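PDB 5IKJ: cryptic loci regulator 2 from Schizosaccharomyces pombe 972h-, which promotes transcriptional silencing at heterochromatic loci, acting upstream of histone deacetylases, and is required for nucleosome positioning and for silencing by the SHREC complex. Local coordinates for residues L62-V67 / D137-Y142; I261-L266 / Q289-Q294; S298-D303 / W527-F532. All blocks are in the same frame, centred on the assembly; numbering follows the deposited sequence.

Contact 1 of 3, residues L62-V67 / D137-Y142; sequences LLAQHV and DSFENY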
loop_
_atom_site.group_PDB
_atom_site.type_symbol
_atom_site.label_atom_id
_atom_site.label_comp_id
_atom_site.label_asym_id
_atom_site.label_seq_id
_atom_site.Cartn_x
_atom_site.Cartn_y
_atom_site.Cartn_z
ATOM N N LEU A 62 13.333 -13.676 -7.692
ATOM C CA LEU A 62 12.937 -12.274 -7.754
ATOM C C LEU A 62 11.512 -12.125 -8.269
ATOM O O LEU A 62 10.772 -11.250 -7.806
ATOM C CB LEU A 62 13.920 -11.496 -8.629
ATOM C CG LEU A 62 15.346 -11.471 -8.069
ATOM C CD1 LEU A 62 16.331 -10.899 -9.076
ATOM C CD2 LEU A 62 15.402 -10.680 -6.770
ATOM N N LEU A 63 11.108 -12.968 -9.219
ATOM C CA LEU A 63 9.701 -13.013 -9.602
ATOM C C LEU A 63 8.831 -13.343 -8.396
ATOM O O LEU A 63 7.838 -12.658 -8.123
ATOM C CB LEU A 63 9.491 -14.037 -10.718
ATOM C CG LEU A 63 8.059 -14.151 -11.251
ATOM C CD1 LEU A 63 7.571 -12.807 -11.776
ATOM C CD2 LEU A 63 7.963 -15.214 -12.340
ATOM N N ALA A 64 9.200 -14.387 -7.649
ATOM C CA ALA A 64 8.420 -14.775 -6.478
ATOM C C ALA A 64 8.336 -13.640 -5.468
ATOM O O ALA A 64 7.264 -13.365 -4.917
ATOM C CB ALA A 64 9.028 -16.019 -5.832
ATOM N N GLN A 65 9.460 -12.970 -5.204
ATOM C CA GLN A 65 9.454 -11.843 -4.280
ATOM C C GLN A 65 8.680 -10.656 -4.832
ATOM O O GLN A 65 8.290 -9.774 -4.063
ATOM C CB GLN A 65 10.890 -11.430 -3.953
ATOM C CG GLN A 65 11.671 -12.492 -3.192
ATOM C CD GLN A 65 13.154 -12.186 -3.109
ATOM O OE1 GLN A 65 13.618 -11.168 -3.621
ATOM N NE2 GLN A 65 13.905 -13.071 -2.462
ATOM N N HIS A 66 8.444 -10.618 -6.144
ATOM C CA HIS A 66 7.655 -9.542 -6.728
ATOM C C HIS A 66 6.167 -9.866 -6.670
ATOM O O HIS A 66 5.367 -9.064 -6.178
ATOM C CB HIS A 66 8.097 -9.303 -8.171
ATOM C CG HIS A 66 7.755 -7.944 -8.697
ATOM N ND1 HIS A 66 8.232 -7.477 -9.903
ATOM C CD2 HIS A 66 6.983 -6.954 -8.189
ATOM C CE1 HIS A 66 7.772 -6.258 -10.114
ATOM N NE2 HIS A 66 7.012 -5.916 -9.089
ATOM N N VAL A 67 5.781 -11.047 -7.157
ATOM C CA VAL A 67 4.364 -11.397 -7.219
ATOM C C VAL A 67 3.795 -11.575 -5.819
ATOM O O VAL A 67 2.674 -11.140 -5.530
ATOM C CB VAL A 67 4.154 -12.663 -8.069
ATOM C CG1 VAL A 67 2.668 -12.884 -8.331
ATOM C CG2 VAL A 67 4.901 -12.556 -9.380
ATOM N N ASP A 137 7.201 -20.103 2.291
ATOM C CA ASP A 137 7.188 -18.652 2.157
ATOM C C ASP A 137 8.581 -18.052 2.026
ATOM O O ASP A 137 8.707 -16.827 1.929
ATOM C CB ASP A 137 6.463 -18.016 3.349
ATOM C CG ASP A 137 6.998 -18.497 4.683
ATOM O OD1 ASP A 137 8.153 -18.967 4.730
ATOM O OD2 ASP A 137 6.260 -18.402 5.688
ATOM N N SER A 138 9.627 -18.876 2.023
ATOM C CA SER A 138 10.990 -18.405 1.786
ATOM C C SER A 138 11.208 -18.386 0.279
ATOM O O SER A 138 11.482 -19.420 -0.334
ATOM C CB SER A 138 12.005 -19.295 2.492
ATOM O OG SER A 138 11.967 -20.617 1.980
ATOM N N PHE A 139 11.084 -17.202 -0.321
ATOM C CA PHE A 139 11.098 -17.097 -1.774
ATOM C C PHE A 139 12.488 -17.262 -2.370
ATOM O O PHE A 139 12.608 -17.340 -3.597
ATOM C CB PHE A 139 10.496 -15.758 -2.197
ATOM C CG PHE A 139 9.157 -15.483 -1.580
ATOM C CD1 PHE A 139 8.077 -16.308 -1.846
ATOM C CD2 PHE A 139 8.978 -14.406 -0.729
ATOM C CE1 PHE A 139 6.843 -16.063 -1.275
ATOM C CE2 PHE A 139 7.745 -14.154 -0.157
ATOM C CZ PHE A 139 6.676 -14.984 -0.430
ATOM N N GLU A 140 13.533 -17.327 -1.542
ATOM C CA GLU A 140 14.875 -17.579 -2.054
ATOM C C GLU A 140 15.012 -18.958 -2.686
ATOM O O GLU A 140 16.009 -19.205 -3.374
ATOM C CB GLU A 140 15.905 -17.423 -0.932
ATOM C CG GLU A 140 16.044 -15.998 -0.412
ATOM C CD GLU A 140 17.359 -15.762 0.306
ATOM O OE1 GLU A 140 17.782 -16.642 1.086
ATOM O OE2 GLU A 140 17.976 -14.697 0.084
ATOM N N ASN A 141 14.043 -19.851 -2.480
ATOM C CA ASN A 141 14.104 -21.196 -3.037
ATOM C C ASN A 141 13.394 -21.328 -4.377
ATOM O O ASN A 141 13.685 -22.270 -5.123
ATOM C CB ASN A 141 13.494 -22.201 -2.054
ATOM C CG ASN A 141 14.487 -22.679 -1.016
ATOM O OD1 ASN A 141 15.371 -21.933 -0.593
ATOM N ND2 ASN A 141 14.353 -23.933 -0.607
ATOM N N TYR A 142 12.479 -20.419 -4.700
ATOM C CA TYR A 142 11.741 -20.518 -5.950
ATOM C C TYR A 142 12.693 -20.422 -7.138
ATOM O O TYR A 142 13.783 -19.850 -7.055
ATOM C CB TYR A 142 10.682 -19.419 -6.043
ATOM C CG TYR A 142 9.514 -19.587 -5.094
ATOM C CD1 TYR A 142 9.712 -19.663 -3.723
ATOM C CD2 TYR A 142 8.209 -19.650 -5.569
ATOM C CE1 TYR A 142 8.649 -19.806 -2.852
ATOM C CE2 TYR A 142 7.138 -19.793 -4.706
ATOM C CZ TYR A 142 7.366 -19.871 -3.348
ATOM O OH TYR A 142 6.308 -20.015 -2.481
#
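Leu63 O receives two backbone N-H groups, from Val67 N at 2.8 Å and from His66 N at 2.9 Å, closing the final turn of helix 50-67, from which Ala64 and Gln65 meet Phe139 and Tyr142. The contact is a helix-to-loop packing: the partner is the loop joining strands 133-135 and 143-144, tightened by a bond from Tyr142 N to Phe139 O of 3.3 Å. Ala64 sits at its middle. Its CB lies 3.7 Å from Tyr142 CG and 3.9 Å from Phe139 CB, so one methyl group fills the angle between the two aromatic side chains. Gln65 contributes its aliphatic part, CG standing 3.6 Å from Phe139 CB, while its amide plane is turned 70° from the phenyl ring. That ring lies between two carbonyls: Ala64 O stands over one face near the rim, and Asp137 O over the centre of the other. Leu63 and Val67 pack on helix 183-195, which carries the zinc ligand His189. The Tyr142 hydroxyl turns to Thr136 O, and Tyr142 CZ lies in the plane of the Phe139 ring, 3.9 Å from its CD1.

Contact 2 of 3, residues I261-L266 / Q289-Q294; sequences IVARNL and QYHCKQ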
loop_
_atom_site.group_PDB
_atom_site.type_symbol
_atom_site.label_atom_id
_atom_site.label_comp_id
_atom_site.label_asym_id
_atom_site.label_seq_id
_atom_site.Cartn_x
_atom_site.Cartn_y
_atom_site.Cartn_z
ATOM N N ILE A 261 3.477 13.575 10.663
ATOM C CA ILE A 261 4.215 12.327 10.514
ATOM C C ILE A 261 4.938 12.355 9.171
ATOM O O ILE A 261 4.309 12.453 8.115
ATOM C CB ILE A 261 3.278 11.116 10.614
ATOM C CG1 ILE A 261 2.413 11.184 11.878
ATOM C CG2 ILE A 261 4.079 9.809 10.581
ATOM C CD1 ILE A 261 3.171 10.999 13.188
ATOM N N VAL A 262 6.269 12.300 9.211
ATOM C CA VAL A 262 7.087 12.233 8.005
ATOM C C VAL A 262 7.516 10.807 7.671
ATOM O O VAL A 262 7.635 10.458 6.497
ATOM C CB VAL A 262 8.314 13.152 8.162
ATOM C CG1 VAL A 262 9.166 13.114 6.899
ATOM C CG2 VAL A 262 7.878 14.570 8.490
ATOM N N ALA A 263 7.780 9.976 8.673
ATOM C CA ALA A 263 8.320 8.640 8.458
ATOM C C ALA A 263 7.955 7.801 9.670
ATOM O O ALA A 263 7.494 8.315 10.691
ATOM C CB ALA A 263 9.840 8.674 8.241
ATOM N N ARG A 264 8.159 6.499 9.540
ATOM C CA ARG A 264 7.860 5.560 10.609
ATOM C C ARG A 264 8.514 4.242 10.237
ATOM O O ARG A 264 8.734 3.963 9.056
ATOM C CB ARG A 264 6.347 5.376 10.803
ATOM C CG ARG A 264 5.701 4.549 9.709
ATOM C CD ARG A 264 4.198 4.716 9.664
ATOM N NE ARG A 264 3.616 3.904 8.599
ATOM C CZ ARG A 264 2.316 3.823 8.339
ATOM N NH1 ARG A 264 1.443 4.505 9.067
ATOM N NH2 ARG A 264 1.887 3.059 7.347
ATOM N N ASN A 265 8.842 3.443 11.248
ATOM C CA ASN A 265 9.502 2.169 11.013
ATOM C C ASN A 265 9.034 1.173 12.059
ATOM O O ASN A 265 8.703 1.545 13.188
ATOM C CB ASN A 265 11.027 2.308 11.058
ATOM C CG ASN A 265 11.525 2.807 12.400
ATOM O OD1 ASN A 265 11.624 4.012 12.630
ATOM N ND2 ASN A 265 11.834 1.878 13.298
ATOM N N LEU A 266 9.005 -0.097 11.668
ATOM C CA LEU A 266 8.656 -1.156 12.599
ATOM C C LEU A 266 9.811 -1.410 13.560
ATOM O O LEU A 266 10.984 -1.317 13.187
ATOM C CB LEU A 266 8.308 -2.433 11.835
ATOM C CG LEU A 266 7.010 -2.389 11.027
ATOM C CD1 LEU A 266 6.927 -3.568 10.068
ATOM C CD2 LEU A 266 5.801 -2.369 11.950
ATOM N N GLN A 289 7.941 3.231 15.499
ATOM C CA GLN A 289 8.539 4.499 15.884
ATOM C C GLN A 289 8.068 5.548 14.890
ATOM O O GLN A 289 8.041 5.299 13.683
ATOM C CB GLN A 289 10.069 4.451 15.870
ATOM C CG GLN A 289 10.712 3.261 16.549
ATOM C CD GLN A 289 12.229 3.368 16.552
ATOM O OE1 GLN A 289 12.923 2.584 15.903
ATOM N NE2 GLN A 289 12.750 4.352 17.278
ATOM N N TYR A 290 7.693 6.717 15.394
ATOM C CA TYR A 290 7.279 7.822 14.544
ATOM C C TYR A 290 8.345 8.909 14.557
ATOM O O TYR A 290 8.944 9.197 15.598
ATOM C CB TYR A 290 5.933 8.396 14.993
ATOM C CG TYR A 290 4.818 7.377 14.988
ATOM C CD1 TYR A 290 4.241 6.955 13.797
ATOM C CD2 TYR A 290 4.343 6.836 16.174
ATOM C CE1 TYR A 290 3.221 6.021 13.790
ATOM C CE2 TYR A 290 3.326 5.903 16.178
ATOM C CZ TYR A 290 2.768 5.499 14.984
ATOM O OH TYR A 290 1.755 4.570 14.987
ATOM N N HIS A 291 8.581 9.499 13.388
ATOM C CA HIS A 291 9.553 10.570 13.219
ATOM C C HIS A 291 8.832 11.739 12.572
ATOM O O HIS A 291 8.317 11.613 11.456
ATOM C CB HIS A 291 10.733 10.105 12.368
ATOM C CG HIS A 291 11.168 8.707 12.674
ATOM N ND1 HIS A 291 11.932 8.390 13.777
ATOM C CD2 HIS A 291 10.931 7.540 12.033
ATOM C CE1 HIS A 291 12.154 7.088 13.796
ATOM N NE2 HIS A 291 11.558 6.549 12.748
ATOM N N CYS A 292 8.788 12.866 13.270
ATOM C CA CYS A 292 7.866 13.937 12.941
ATOM C C CYS A 292 8.611 15.215 12.583
ATOM O O CYS A 292 9.831 15.328 12.736
ATOM C CB CYS A 292 6.911 14.197 14.110
ATOM S SG CYS A 292 6.135 12.700 14.742
ATOM N N LYS A 293 7.836 16.179 12.091
ATOM C CA LYS A 293 8.316 17.511 11.748
ATOM C C LYS A 293 7.351 18.511 12.363
ATOM O O LYS A 293 6.169 18.527 12.007
ATOM C CB LYS A 293 8.391 17.691 10.226
ATOM C CG LYS A 293 8.505 19.137 9.737
ATOM C CD LYS A 293 9.819 19.780 10.147
ATOM C CE LYS A 293 10.013 21.123 9.455
ATOM N NZ LYS A 293 8.866 22.046 9.676
ATOM N N GLN A 294 7.843 19.328 13.289
ATOM C CA GLN A 294 6.985 20.338 13.891
ATOM C C GLN A 294 6.490 21.302 12.821
ATOM O O GLN A 294 7.207 21.635 11.873
ATOM C CB GLN A 294 7.731 21.102 14.987
ATOM C CG GLN A 294 6.845 22.072 15.756
ATOM C CD GLN A 294 7.529 22.654 16.978
ATOM O OE1 GLN A 294 8.569 22.162 17.416
ATOM N NE2 GLN A 294 6.945 23.707 17.537
#
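Side-chain hydrogen bonds link three polar residues on one face of this strand pair. Asn265 ND2 donates to Gln289 OE1 at 2.9 Å in a nearly straight bond (175°); OE1 lies in the Asn265 amide plane, while ND2 is tilted from the carbonyl plane of Gln289. Asn265 OD1 accepts from His291 NE2 nearly along its C=O axis, at a refined 2.5 Å, short for such a pair, and amide and imidazole are nearly coplanar (16°). With chi1 at 61°, CG of Asn265 stands between backbone N and carbonyl carbon, and the amide reaches strand 288-294. Asp303 holds both partners: its OD1 takes Gln289 NE2, and its N donates to His291 ND1.

Backbone bonds hold the strands antiparallel within a five-stranded antiparallel sheet, where 255-266 lies between 288-294 and 247-252. A classic beta bulge interrupts the ladder: Val262 N (3.1 Å) and Ala263 N (3.3 Å) both donate to His291 O. Regular pairing resumes with His291 N to Ala263 O at 3.1 Å.

On the face of Ile261, Arg264, Tyr290 and Cys292, Ile261 CD1 meets Cys292 SG at 3.8 Å and Arg264 CB rests 4.0 Å from Tyr290 CD1. Val262 CG2 touches Lys293 CB at 3.6 Å. Tyr242 O takes Arg264 NH1 and Tyr242 N donates to Tyr290 OH; Arg264 NH2 forms a salt bridge with Asp234.

Contact 3 of 3, residues S298-D303 / W527-F532; sequences SRYYFD and WVDDDF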
loop_
_atom_site.group_PDB
_atom_site.type_symbol
_atom_site.label_atom_id
_atom_site.label_comp_id
_atom_site.label_asym_id
_atom_site.label_seq_id
_atom_site.Cartn_x
_atom_site.Cartn_y
_atom_site.Cartn_z
ATOM N N SER A 298 11.267 24.544 12.441
ATOM C CA SER A 298 12.208 23.711 11.707
ATOM C C SER A 298 12.642 22.491 12.509
ATOM O O SER A 298 13.563 21.782 12.092
ATOM C CB SER A 298 13.436 24.530 11.305
ATOM O OG SER A 298 14.187 24.922 12.442
ATOM N N ARG A 299 11.993 22.226 13.640
ATOM C CA ARG A 299 12.446 21.188 14.556
ATOM C C ARG A 299 12.004 19.808 14.087
ATOM O O ARG A 299 10.840 19.604 13.730
ATOM C CB ARG A 299 11.911 21.455 15.964
ATOM C CG ARG A 299 12.725 22.458 16.762
ATOM C CD ARG A 299 14.110 21.913 17.080
ATOM N NE ARG A 299 15.167 22.846 16.703
ATOM C CZ ARG A 299 16.463 22.548 16.692
ATOM N NH1 ARG A 299 16.874 21.333 17.032
ATOM N NH2 ARG A 299 17.350 23.465 16.335
ATOM N N TYR A 300 12.941 18.865 14.089
ATOM C CA TYR A 300 12.632 17.458 13.912
ATOM C C TYR A 300 12.481 16.806 15.281
ATOM O O TYR A 300 13.123 17.214 16.255
ATOM C CB TYR A 300 13.731 16.741 13.124
ATOM C CG TYR A 300 14.121 17.376 11.804
ATOM C CD1 TYR A 300 13.327 18.344 11.199
ATOM C CD2 TYR A 300 15.291 16.994 11.157
ATOM C CE1 TYR A 300 13.692 18.915 9.990
ATOM C CE2 TYR A 300 15.662 17.556 9.952
ATOM C CZ TYR A 300 14.860 18.515 9.372
ATOM O OH TYR A 300 15.230 19.077 8.171
ATOM N N TYR A 301 11.628 15.785 15.353
ATOM C CA TYR A 301 11.459 15.006 16.580
ATOM C C TYR A 301 11.402 13.534 16.182
ATOM O O TYR A 301 10.392 13.065 15.651
ATOM C CB TYR A 301 10.216 15.433 17.352
ATOM C CG TYR A 301 10.396 16.729 18.111
ATOM C CD1 TYR A 301 11.338 16.834 19.128
ATOM C CD2 TYR A 301 9.623 17.845 17.816
ATOM C CE1 TYR A 301 11.510 18.012 19.826
ATOM C CE2 TYR A 301 9.788 19.030 18.511
ATOM C CZ TYR A 301 10.732 19.106 19.514
ATOM O OH TYR A 301 10.902 20.281 20.210
ATOM N N PHE A 302 12.490 12.818 16.437
ATOM C CA PHE A 302 12.612 11.422 16.052
ATOM C C PHE A 302 12.234 10.504 17.210
ATOM O O PHE A 302 12.195 10.908 18.374
ATOM C CB PHE A 302 14.038 11.118 15.595
ATOM C CG PHE A 302 14.528 12.012 14.493
ATOM C CD1 PHE A 302 15.046 13.265 14.777
ATOM C CD2 PHE A 302 14.477 11.596 13.172
ATOM C CE1 PHE A 302 15.499 14.088 13.767
ATOM C CE2 PHE A 302 14.930 12.417 12.156
ATOM C CZ PHE A 302 15.441 13.664 12.454
ATOM N N ASP A 303 11.953 9.247 16.869
ATOM C CA ASP A 303 11.705 8.193 17.851
ATOM C C ASP A 303 10.563 8.579 18.794
ATOM O O ASP A 303 10.712 8.616 20.017
ATOM C CB ASP A 303 12.983 7.874 18.634
ATOM C CG ASP A 303 12.790 6.753 19.637
ATOM O OD1 ASP A 303 12.018 5.816 19.345
ATOM O OD2 ASP A 303 13.408 6.813 20.720
ATOM N N TRP A 527 8.038 21.398 5.078
ATOM C CA TRP A 527 8.408 19.995 5.003
ATOM C C TRP A 527 9.851 19.848 5.489
ATOM O O TRP A 527 10.466 20.807 5.963
ATOM C CB TRP A 527 8.186 19.484 3.578
ATOM C CG TRP A 527 8.165 17.989 3.434
ATOM C CD1 TRP A 527 8.933 17.238 2.592
ATOM C CD2 TRP A 527 7.339 17.064 4.153
ATOM N NE1 TRP A 527 8.635 15.906 2.738
ATOM C CE2 TRP A 527 7.660 15.771 3.691
ATOM C CE3 TRP A 527 6.361 17.202 5.143
ATOM C CZ2 TRP A 527 7.037 14.626 4.183
ATOM C CZ3 TRP A 527 5.744 16.062 5.631
ATOM C CH2 TRP A 527 6.085 14.791 5.150
ATOM N N VAL A 528 10.411 18.649 5.385
ATOM C CA VAL A 528 11.735 18.376 5.922
ATOM C C VAL A 528 12.783 18.581 4.836
ATOM O O VAL A 528 12.486 18.612 3.638
ATOM C CB VAL A 528 11.820 16.949 6.505
ATOM C CG1 VAL A 528 10.839 16.789 7.653
ATOM C CG2 VAL A 528 11.566 15.902 5.425
ATOM N N ASP A 529 14.032 18.726 5.267
ATOM C CA ASP A 529 15.178 18.773 4.373
ATOM C C ASP A 529 15.898 17.427 4.391
ATOM O O ASP A 529 15.633 16.562 5.229
ATOM C CB ASP A 529 16.130 19.904 4.775
ATOM C CG ASP A 529 15.454 21.261 4.775
ATOM O OD1 ASP A 529 14.231 21.319 5.023
ATOM O OD2 ASP A 529 16.147 22.271 4.530
ATOM N N ASP A 530 16.827 17.258 3.448
ATOM C CA ASP A 530 17.490 15.967 3.284
ATOM C C ASP A 530 18.240 15.523 4.533
ATOM O O ASP A 530 18.480 14.323 4.701
ATOM C CB ASP A 530 18.452 16.013 2.094
ATOM C CG ASP A 530 17.764 15.726 0.772
ATOM O OD1 ASP A 530 16.723 15.035 0.775
ATOM O OD2 ASP A 530 18.269 16.185 -0.274
ATOM N N ASP A 531 18.622 16.454 5.412
ATOM C CA ASP A 531 19.321 16.062 6.632
ATOM C C ASP A 531 18.439 15.200 7.525
ATOM O O ASP A 531 18.945 14.324 8.238
ATOM C CB ASP A 531 19.789 17.303 7.391
ATOM C CG ASP A 531 18.644 18.219 7.764
ATOM O OD1 ASP A 531 17.624 18.212 7.044
ATOM O OD2 ASP A 531 18.761 18.943 8.775
ATOM N N PHE A 532 17.125 15.440 7.504
ATOM C CA PHE A 532 16.174 14.627 8.256
ATOM C C PHE A 532 16.483 13.141 8.137
ATOM O O PHE A 532 16.526 12.417 9.137
ATOM C CB PHE A 532 14.759 14.917 7.751
ATOM C CG PHE A 532 13.675 14.222 8.528
ATOM C CD1 PHE A 532 13.261 12.946 8.181
ATOM C CD2 PHE A 532 13.058 14.856 9.594
ATOM C CE1 PHE A 532 12.259 12.312 8.889
ATOM C CE2 PHE A 532 12.055 14.226 10.305
ATOM C CZ PHE A 532 11.655 12.953 9.952
#
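Tyr300 and Phe532 meet edge-to-face: the edge of the Phe532 ring is directed at a face of the Tyr300 ring, with centroids 4.9 Å apart and planes at 68°. Phe302 completes an aromatic cluster that joins strand 300-304, an outermost strand of its antiparallel sheet, to the beginning of helix 531-540. The atom making the T-shaped contact is Phe532 CD2, which stands over the rim of the tyrosine ring and comes within 3.5 Å of Tyr300 CG. Phe532 is swung there by a first torsion that puts CG anti to the backbone N (chi1 -175°).

Phe302 approaches differently. Its ring is inclined to that of Phe532, neither stacked nor perpendicular, yet its CE2 lies over the centre of the Phe532 face, 3.9 Å from Phe532 CE2. The same Phe302 CE2 points its ring edge at Phe532 O, 3.4 Å away. Phe532 therefore has Phe302 over a face while its own edge addresses Tyr300, and Val262 and His291 of the sheet also touch it.

At the other end of Tyr300 the hydroxyl is held by two bonds. It donates to Asp531 OD1 at 2.8 Å, on the syn side of the carboxylate, and accepts from Asp529 N at 3.2 Å. The two bonds fix the position of the hydroxyl, while Phe532 against the ring face restrains its tilt. Phe532 N bonds to Asp529 O at 2.9 Å, folding the chain back round the phenol. Asp530, between Asp529 and Asp531 in the chain, turns instead to a basic side chain of another protein chain in the assembly, with which it forms salt bridges. Val528 CG1 approaches the phenol obliquely, 4.3 Å from Tyr300 CE1.

How the contacts relate
Contacts 2 and 3 form one continuous region, their centres about 9 Å apart, because strands 288-294 and 300-304 are neighbours in the same sheet. Cys292 N to Tyr301 O (2.9 Å) and Gln289 NE2 to Asp303 OD1 (2.6 Å) are probable hydrogen bonds between them, and Phe532 CE2 packs 3.5 Å from Cys292 O, so helix 531-540 lies against both strands. Contact 1 stands apart: its centre is about 30 Å from that of contact 2 and about 36 Å from that of contact 3, with nearest atoms about 15 and 24 Å away. Its helix packs on helix 183-195, which supplies His189 to the zinc site completed by Cys204, Cys206 and Cys209.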